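PDB 4Q1Z: putative lipoprotein from Bacteroides thetaiotaomicron, which is of unknown function but belongs to the DUF4876 family and is probably a membrane-tethered, two-domain beta protein of a gut bacterium. Local coordinates for residues W179-N184 with Y238-V243; E112-G117 with F127-Y132; S220-F225 with P394-T399. All blocks are in the same frame, centred on the assembly; numbering follows the deposited sequence.

Following the chain from the N terminus, residues 11-105 form a separate seven-strand sheet; all three contacts reach the larger mixed sheet beyond it, contact 3 joining that sheet to the C-terminal loop. Contact 2 comes first: it joins strands 108-114 and 131-136 and closes a loop of nine residues between its segments. Contact 1 opens after that loop is complete and pairs strand 177-180 with strand 238-245 across a long excursion. Contact 3 starts within this excursion, at strand 223-224, and ends in the C-terminal segment 394-399, so contacts 1 and 3 cross. Strands 223-224 and 238-245 are neighbours, and Phe225 packs on Tyr132, bringing contact 3 against both others.

Contact 1: residues W179-N184 with Y238-V243; sequences WKFPGN and YDMQHV
With CG anti to its carbonyl carbon (chi1 -57°), Trp179 lays its indole beside His242, whose CG stands anti to the backbone N (chi1 -170°) and turns the imidazole edge toward the indole face. The outcome is a T-shaped pair, the six-membered ring of Trp179 and the ring of His242 having centroids 4.9 Å apart and planes at 85°. CD2 of His242 leads, coming over the indole off-centre, toward its rim. Met240, a selenomethionine, is bent at chi2 and chi3, and this curl carries CE over the middle of the Phe181 ring, 3.9 Å from its centroid, while SE lies 3.6 Å from Phe181 CD1: a Met-aromatic contact combined with a CH-pi one.

Strands 177-180 and 238-245 are antiparallel neighbours inside the large mixed sheet, Trp179 also bonding through its backbone to Phe149 of strand 148-152. Lys180 N donates to Gln241 O at 2.8 Å, and Gln241 N returns a bond to Lys180 O, also at 2.8 Å. Trp179 and His242 form the adjoining non-hydrogen-bonded pair. On the other face of the sheet, Lys180 CG meets Val243 CG2 at 3.8 Å, and the chain runs on to the amide of Gln241.

His242 is held at both ring nitrogens, ND1 by the carbonyl of Ala249 and NE2 by Arg177. Phe223 meets Phe181 edge-to-face and also touches Met240. Chemically, two backbone hydrogen bonds join the strands, with Trp179 and His242 on one face, Lys180 and Gln241 on the other, and the Phe181-Met240 contact just past the strand end; the two bonds to His242 would probably fix the rotation of its ring against Trp179.

Contact 2: residues E112-G117 with F127-Y132; sequences EIYYCG and FRDQFY
Tyr114 and Phe131 pair as hydrogen-bonded residues of a beta hairpin with a long loop, made by strands 108-114 and 131-136 of the large mixed sheet; their side chains cross at about a right angle. Phe131 CE2 comes to 3.5 Å from Tyr114 CB, and CD2 of the same ring lies at the edge of the tyrosine ring, near its plane. The backbones exchange two bonds, Tyr114 N to Phe131 O and Phe131 N to Tyr114 O. On the opposite face, Ile113 CG2 rests against Tyr132 CD2.

At the loop end of the hairpin side chains take over, with Asp129 and Gln130 as the loop residues. Tyr114, with CG anti to the backbone N (chi1 170°), sends its hydroxyl to Asp129 OD2 at 2.6 Å; the ring and carboxylate planes are 62° apart, and the hydroxyl meets OD2 from above the carboxylate plane. OD2 also bonds Ser118 and Ser214, which would help hold the buried carboxylate in place. Gln130 NE2 reaches a lone pair of Tyr115 O at 2.8 Å, this acceptor lying in the amide plane of Gln130, and has a second acceptor in Thr259 O. A water over the centre of the Tyr114 ring accepts from Gly117 N and donates to Asp129 OD1 at 2.8 Å.

Contact 3: residues S220-F225 with P394-T399; sequences SSEFEF and PSWNHT
Asn397 and His398 carry the polar grip on segment 220-225. The amide ND2 of Asn397 serves two acceptors, Ser220 O at 2.8 Å and Glu222 OE2 at 3.1 Å. Both acceptors lie near the amide plane; OE2 is itself met from above the carboxylate plane. His398 NE2 donates to Ser221 O at 2.7 Å, with the acceptor close to the imidazole plane. Because CG of Asn397 is anti to the backbone N (chi1 174°), the amide extends across to the other segment while OD1 turns back to its own chain. There it accepts Thr399 N at 2.7 Å, an Asx turn, and Thr399 OG1 at 2.6 Å, the two donors reaching it from opposite faces of its plane. Replacing Asn397 by an alanine takes away both ND2 and OD1 and is likely to cost Ser220 O and Glu222 OE2 their bond to the C-terminal segment and the Asx turn its acceptor.

A water joins Glu222 O to His398 N beside the edge of the imidazole. Further out, Glu222 CG meets Pro394 CG at 3.7 Å, and the bend at chi2 (73°) turns the carboxylate toward Asn397 ND2. Glu222 CB touches CZ3 and CH2 of Trp396, while Pro394 CG lies over a face of that indole, offset toward the rim. Trp396 CH2 lies at the edge of the Phe223 ring, 3.5 Å from CE1, with the ring planes at 68°. Trp396 NE1 is bound by Pro189 O.

Arg387 NH2 bonds both acceptors of Asn397 ND2, forming a salt bridge with Glu222 OE2, and Ile197 N holds OE1. This cationic partner would probably favour the ionised form of the buried carboxylate; the Asn397 and His398 bonds join the C-terminal segment to the loop residues that lead into strand 223-224, an inner strand of the large sheet.

Contact 1: residues W179-N184 with Y238-V243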
# COMPACT_ATOMS: atom_id res chain seq x y z
N TRP A 179 -4.19 -6.11 -14.20
CA TRP A 179 -2.78 -6.17 -14.57
C TRP A 179 -2.05 -6.95 -13.50
O TRP A 179 -2.58 -7.13 -12.40
CB TRP A 179 -2.15 -4.76 -14.70
CG TRP A 179 -2.81 -3.84 -15.68
CD1 TRP A 179 -3.88 -3.02 -15.44
CD2 TRP A 179 -2.37 -3.55 -17.01
NE1 TRP A 179 -4.18 -2.30 -16.57
CE2 TRP A 179 -3.23 -2.57 -17.54
CE3 TRP A 179 -1.32 -4.03 -17.82
CZ2 TRP A 179 -3.06 -2.02 -18.82
CZ3 TRP A 179 -1.19 -3.54 -19.12
CH2 TRP A 179 -2.05 -2.54 -19.60
N LYS A 180 -0.82 -7.38 -13.79
CA LYS A 180 0.05 -8.01 -12.80
C LYS A 180 1.48 -7.57 -13.02
O LYS A 180 1.85 -7.13 -14.10
CB LYS A 180 -0.08 -9.55 -12.74
CG LYS A 180 0.58 -10.36 -13.84
CD LYS A 180 0.41 -11.83 -13.52
CE LYS A 180 0.76 -12.71 -14.68
NZ LYS A 180 0.69 -14.14 -14.31
N PHE A 181 2.27 -7.66 -11.97
CA PHE A 181 3.68 -7.35 -12.09
C PHE A 181 4.33 -8.54 -12.79
O PHE A 181 3.98 -9.69 -12.48
CB PHE A 181 4.31 -7.11 -10.70
CG PHE A 181 3.99 -5.78 -10.07
CD1 PHE A 181 4.79 -4.67 -10.30
CD2 PHE A 181 2.90 -5.64 -9.20
CE1 PHE A 181 4.51 -3.44 -9.69
CE2 PHE A 181 2.64 -4.41 -8.56
CZ PHE A 181 3.44 -3.32 -8.84
N PRO A 182 5.30 -8.31 -13.72
CA PRO A 182 6.07 -9.45 -14.27
C PRO A 182 7.03 -10.04 -13.19
O PRO A 182 6.99 -9.62 -12.03
CB PRO A 182 6.82 -8.82 -15.44
CG PRO A 182 6.98 -7.40 -15.08
CD PRO A 182 5.83 -7.01 -14.20
N GLY A 183 7.88 -10.99 -13.57
CA GLY A 183 8.83 -11.59 -12.65
C GLY A 183 8.54 -13.03 -12.28
O GLY A 183 7.38 -13.42 -12.12
N ASN A 184 9.61 -13.82 -12.11
CA ASN A 184 9.61 -15.26 -11.80
C ASN A 184 9.21 -15.56 -10.34
O ASN A 184 8.83 -16.70 -10.04
CB ASN A 184 11.00 -15.88 -12.11
CG ASN A 184 12.09 -15.64 -11.05
OD1 ASN A 184 12.27 -14.54 -10.52
ND2 ASN A 184 12.84 -16.69 -10.73
N TYR A 238 9.45 -0.24 -16.81
CA TYR A 238 9.09 -1.62 -17.13
C TYR A 238 7.57 -1.76 -17.31
O TYR A 238 6.80 -0.99 -16.73
CB TYR A 238 9.62 -2.61 -16.08
CG TYR A 238 11.10 -2.54 -15.75
CD1 TYR A 238 12.03 -2.07 -16.67
CD2 TYR A 238 11.58 -2.99 -14.52
CE1 TYR A 238 13.39 -2.02 -16.37
CE2 TYR A 238 12.94 -2.97 -14.22
CZ TYR A 238 13.85 -2.50 -15.16
OH TYR A 238 15.18 -2.48 -14.87
N ASP A 239 7.16 -2.71 -18.15
CA ASP A 239 5.75 -2.89 -18.46
C ASP A 239 5.05 -3.87 -17.55
O ASP A 239 5.53 -4.99 -17.32
CB ASP A 239 5.58 -3.37 -19.91
CG ASP A 239 6.04 -2.42 -21.00
OD1 ASP A 239 6.77 -1.47 -20.68
OD2 ASP A 239 5.70 -2.66 -22.18
N MSE A 240 3.84 -3.47 -17.11
CA MSE A 240 2.91 -4.29 -16.36
C MSE A 240 2.35 -5.36 -17.33
O MSE A 240 2.21 -5.08 -18.54
CB MSE A 240 1.76 -3.41 -15.78
CG MSE A 240 2.21 -2.44 -14.69
SE MSE A 240 2.93 -3.31 -13.10
CE MSE A 240 1.24 -4.00 -12.43
N GLN A 241 2.06 -6.56 -16.82
CA GLN A 241 1.48 -7.62 -17.66
C GLN A 241 -0.06 -7.48 -17.69
O GLN A 241 -0.69 -7.43 -16.62
CB GLN A 241 1.86 -9.00 -17.14
CG GLN A 241 3.11 -9.62 -17.72
CD GLN A 241 3.25 -11.03 -17.18
OE1 GLN A 241 3.98 -11.29 -16.22
NE2 GLN A 241 2.47 -11.96 -17.73
N HIS A 242 -0.66 -7.40 -18.89
CA HIS A 242 -2.11 -7.31 -18.99
C HIS A 242 -2.72 -8.68 -18.68
O HIS A 242 -2.21 -9.70 -19.17
CB HIS A 242 -2.56 -6.81 -20.37
CG HIS A 242 -4.02 -6.48 -20.43
ND1 HIS A 242 -4.94 -7.36 -20.98
CD2 HIS A 242 -4.68 -5.40 -19.95
CE1 HIS A 242 -6.11 -6.77 -20.86
NE2 HIS A 242 -6.00 -5.58 -20.26
N VAL A 243 -3.77 -8.70 -17.83
CA VAL A 243 -4.41 -9.92 -17.38
C VAL A 243 -5.84 -10.06 -17.92
O VAL A 243 -6.16 -11.12 -18.47
CB VAL A 243 -4.38 -10.07 -15.83
CG1 VAL A 243 -5.18 -11.29 -15.37
CG2 VAL A 243 -2.94 -10.17 -15.32

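Contact 2: residues E112-G117 with F127-Y132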
# COMPACT_ATOMS: atom_id res chain seq x y z
N GLU A 112 0.45 7.11 -2.41
CA GLU A 112 0.06 8.32 -3.11
C GLU A 112 -0.55 7.90 -4.42
O GLU A 112 -0.02 6.98 -5.05
CB GLU A 112 1.30 9.23 -3.33
CG GLU A 112 1.00 10.54 -4.05
CD GLU A 112 1.54 11.80 -3.39
OE1 GLU A 112 2.32 11.69 -2.42
OE2 GLU A 112 1.15 12.91 -3.84
N ILE A 113 -1.67 8.57 -4.82
CA ILE A 113 -2.39 8.34 -6.07
C ILE A 113 -2.78 9.68 -6.73
O ILE A 113 -3.33 10.57 -6.06
CB ILE A 113 -3.67 7.43 -5.85
CG1 ILE A 113 -3.32 6.08 -5.14
CG2 ILE A 113 -4.41 7.19 -7.18
CD1 ILE A 113 -4.52 5.22 -4.64
N TYR A 114 -2.49 9.82 -8.04
CA TYR A 114 -2.86 11.01 -8.82
C TYR A 114 -3.60 10.53 -10.05
O TYR A 114 -3.06 9.75 -10.82
CB TYR A 114 -1.63 11.85 -9.12
CG TYR A 114 -1.85 12.98 -10.11
CD1 TYR A 114 -2.89 13.89 -9.94
CD2 TYR A 114 -0.98 13.18 -11.18
CE1 TYR A 114 -3.07 14.96 -10.83
CE2 TYR A 114 -1.16 14.22 -12.07
CZ TYR A 114 -2.21 15.10 -11.90
OH TYR A 114 -2.38 16.12 -12.80
N TYR A 115 -4.88 10.95 -10.21
CA TYR A 115 -5.79 10.43 -11.26
C TYR A 115 -6.62 11.46 -12.06
O TYR A 115 -7.20 11.07 -13.08
CB TYR A 115 -6.81 9.47 -10.60
CG TYR A 115 -7.67 10.09 -9.50
CD1 TYR A 115 -8.79 10.86 -9.80
CD2 TYR A 115 -7.38 9.86 -8.15
CE1 TYR A 115 -9.55 11.47 -8.81
CE2 TYR A 115 -8.16 10.43 -7.14
CZ TYR A 115 -9.25 11.22 -7.47
OH TYR A 115 -10.04 11.80 -6.50
N CYS A 116 -6.78 12.70 -11.58
CA CYS A 116 -7.77 13.59 -12.18
C CYS A 116 -7.29 14.34 -13.45
O CYS A 116 -8.09 15.05 -14.09
CB CYS A 116 -8.33 14.56 -11.14
SG CYS A 116 -7.15 15.84 -10.64
N GLY A 117 -6.02 14.18 -13.81
CA GLY A 117 -5.49 14.90 -14.94
C GLY A 117 -5.19 16.35 -14.57
O GLY A 117 -5.42 16.78 -13.44
N PHE A 127 -4.71 13.96 -19.46
CA PHE A 127 -5.11 12.90 -18.55
C PHE A 127 -4.03 11.79 -18.47
O PHE A 127 -4.30 10.71 -17.92
CB PHE A 127 -6.49 12.30 -18.97
CG PHE A 127 -6.55 11.80 -20.40
CD1 PHE A 127 -5.79 10.71 -20.82
CD2 PHE A 127 -7.32 12.46 -21.35
CE1 PHE A 127 -5.79 10.30 -22.15
CE2 PHE A 127 -7.31 12.06 -22.68
CZ PHE A 127 -6.56 10.98 -23.07
N ARG A 128 -2.82 12.03 -19.06
CA ARG A 128 -1.79 10.96 -19.12
C ARG A 128 -0.75 11.02 -17.99
O ARG A 128 0.15 10.18 -17.95
CB ARG A 128 -1.08 10.93 -20.46
CG ARG A 128 -1.99 11.23 -21.63
CD ARG A 128 -1.28 11.20 -22.96
NE ARG A 128 -2.27 11.26 -24.04
CZ ARG A 128 -2.90 10.20 -24.52
NH1 ARG A 128 -2.58 8.99 -24.09
NH2 ARG A 128 -3.82 10.34 -25.46
N ASP A 129 -0.90 11.96 -17.03
CA ASP A 129 0.03 12.09 -15.91
C ASP A 129 -0.34 11.15 -14.70
O ASP A 129 0.38 11.16 -13.70
CB ASP A 129 0.17 13.57 -15.47
CG ASP A 129 -1.12 14.35 -15.28
OD1 ASP A 129 -2.22 13.72 -15.33
OD2 ASP A 129 -1.04 15.56 -15.00
N GLN A 130 -1.41 10.33 -14.83
CA GLN A 130 -1.88 9.39 -13.79
C GLN A 130 -0.75 8.48 -13.26
O GLN A 130 0.02 7.94 -14.04
CB GLN A 130 -3.02 8.50 -14.33
CG GLN A 130 -4.30 9.24 -14.67
CD GLN A 130 -5.47 8.30 -14.94
OE1 GLN A 130 -5.35 7.25 -15.60
NE2 GLN A 130 -6.65 8.69 -14.48
N PHE A 131 -0.68 8.30 -11.93
CA PHE A 131 0.29 7.41 -11.29
C PHE A 131 -0.25 6.91 -9.94
O PHE A 131 -1.14 7.52 -9.33
CB PHE A 131 1.70 8.06 -11.15
CG PHE A 131 1.89 9.01 -9.99
CD1 PHE A 131 2.32 8.55 -8.75
CD2 PHE A 131 1.62 10.37 -10.13
CE1 PHE A 131 2.50 9.43 -7.67
CE2 PHE A 131 1.81 11.26 -9.06
CZ PHE A 131 2.27 10.78 -7.84
N TYR A 132 0.32 5.78 -9.49
CA TYR A 132 0.00 4.99 -8.29
C TYR A 132 1.29 4.62 -7.63
O TYR A 132 2.12 3.97 -8.26
CB TYR A 132 -0.77 3.68 -8.70
CG TYR A 132 -1.89 3.93 -9.68
CD1 TYR A 132 -1.66 3.90 -11.06
CD2 TYR A 132 -3.16 4.28 -9.24
CE1 TYR A 132 -2.66 4.20 -11.97
CE2 TYR A 132 -4.17 4.59 -10.15
CZ TYR A 132 -3.93 4.53 -11.51
OH TYR A 132 -4.93 4.79 -12.41
O HOH W 1 -3.66 12.43 -13.32

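Contact 3: residues S220-F225 with P394-T399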
# COMPACT_ATOMS: atom_id res chain seq x y z
N SER A 220 10.90 8.53 -14.17
CA SER A 220 11.63 7.65 -13.24
C SER A 220 10.73 6.59 -12.57
O SER A 220 11.21 5.87 -11.69
CB SER A 220 12.38 8.45 -12.18
OG SER A 220 11.46 9.14 -11.35
N SER A 221 9.47 6.47 -13.02
CA SER A 221 8.54 5.44 -12.53
C SER A 221 9.15 4.08 -12.78
O SER A 221 9.75 3.88 -13.84
CB SER A 221 7.19 5.53 -13.25
OG SER A 221 6.49 6.74 -13.00
N GLU A 222 9.05 3.16 -11.82
CA GLU A 222 9.58 1.79 -11.93
C GLU A 222 8.83 1.04 -13.02
O GLU A 222 9.44 0.39 -13.87
CB GLU A 222 9.45 1.06 -10.58
CG GLU A 222 10.44 1.50 -9.51
CD GLU A 222 10.19 2.86 -8.89
OE1 GLU A 222 9.01 3.22 -8.67
OE2 GLU A 222 11.18 3.55 -8.58
N PHE A 223 7.50 1.16 -13.00
CA PHE A 223 6.59 0.49 -13.93
C PHE A 223 5.67 1.46 -14.66
O PHE A 223 5.53 2.62 -14.27
CB PHE A 223 5.75 -0.58 -13.20
CG PHE A 223 6.52 -1.86 -12.98
CD1 PHE A 223 7.38 -1.99 -11.90
CD2 PHE A 223 6.45 -2.89 -13.90
CE1 PHE A 223 8.14 -3.15 -11.74
CE2 PHE A 223 7.22 -4.03 -13.75
CZ PHE A 223 8.05 -4.17 -12.66
N GLU A 224 5.07 0.98 -15.75
CA GLU A 224 4.08 1.69 -16.54
C GLU A 224 3.10 0.73 -17.15
O GLU A 224 3.43 -0.42 -17.36
CB GLU A 224 4.72 2.57 -17.62
CG GLU A 224 5.47 1.83 -18.71
CD GLU A 224 5.83 2.71 -19.87
OE1 GLU A 224 5.34 3.85 -19.93
OE2 GLU A 224 6.63 2.26 -20.72
N PHE A 225 1.87 1.21 -17.40
CA PHE A 225 0.79 0.47 -18.04
C PHE A 225 0.83 0.73 -19.55
O PHE A 225 -0.07 1.38 -20.09
CB PHE A 225 -0.56 0.91 -17.46
CG PHE A 225 -0.78 0.62 -16.00
CD1 PHE A 225 -1.09 -0.66 -15.57
CD2 PHE A 225 -0.78 1.65 -15.07
CE1 PHE A 225 -1.34 -0.93 -14.22
CE2 PHE A 225 -1.05 1.39 -13.71
CZ PHE A 225 -1.32 0.09 -13.30
N PRO A 394 13.79 1.51 -5.60
CA PRO A 394 14.47 0.20 -5.52
C PRO A 394 15.67 0.14 -6.44
O PRO A 394 15.67 0.76 -7.50
CB PRO A 394 13.39 -0.80 -5.95
CG PRO A 394 12.45 -0.01 -6.76
CD PRO A 394 12.44 1.37 -6.20
N SER A 395 16.69 -0.62 -6.04
CA SER A 395 17.96 -0.77 -6.78
C SER A 395 17.79 -1.21 -8.26
O SER A 395 18.65 -0.89 -9.07
CB SER A 395 18.87 -1.77 -6.07
OG SER A 395 18.20 -2.99 -5.84
N TRP A 396 16.69 -1.93 -8.59
CA TRP A 396 16.40 -2.45 -9.94
C TRP A 396 15.67 -1.44 -10.89
O TRP A 396 15.25 -1.83 -11.99
CB TRP A 396 15.60 -3.77 -9.85
CG TRP A 396 14.39 -3.74 -8.93
CD1 TRP A 396 14.30 -4.27 -7.68
CD2 TRP A 396 13.09 -3.22 -9.24
NE1 TRP A 396 13.04 -4.09 -7.18
CE2 TRP A 396 12.27 -3.45 -8.11
CE3 TRP A 396 12.54 -2.55 -10.35
CZ2 TRP A 396 10.93 -3.02 -8.05
CZ3 TRP A 396 11.21 -2.13 -10.30
CH2 TRP A 396 10.42 -2.37 -9.16
N ASN A 397 15.52 -0.17 -10.47
CA ASN A 397 14.91 0.87 -11.29
C ASN A 397 15.72 1.08 -12.57
O ASN A 397 16.94 1.21 -12.51
CB ASN A 397 14.77 2.18 -10.50
CG ASN A 397 14.28 3.36 -11.31
OD1 ASN A 397 15.00 3.90 -12.15
ND2 ASN A 397 13.09 3.87 -11.01
N HIS A 398 15.02 1.14 -13.71
CA HIS A 398 15.55 1.29 -15.08
C HIS A 398 16.56 2.45 -15.25
O HIS A 398 17.41 2.35 -16.13
CB HIS A 398 14.39 1.48 -16.07
CG HIS A 398 13.54 2.69 -15.84
ND1 HIS A 398 13.82 3.91 -16.44
CD2 HIS A 398 12.43 2.83 -15.08
CE1 HIS A 398 12.88 4.74 -16.03
NE2 HIS A 398 12.01 4.14 -15.22
N THR A 399 16.48 3.51 -14.43
CA THR A 399 17.40 4.65 -14.55
C THR A 399 18.81 4.36 -14.00
O THR A 399 19.76 5.04 -14.37
CB THR A 399 16.84 5.90 -13.85
OG1 THR A 399 16.80 5.71 -12.44
CG2 THR A 399 15.48 6.31 -14.38
O HOH W 2 12.22 0.11 -13.32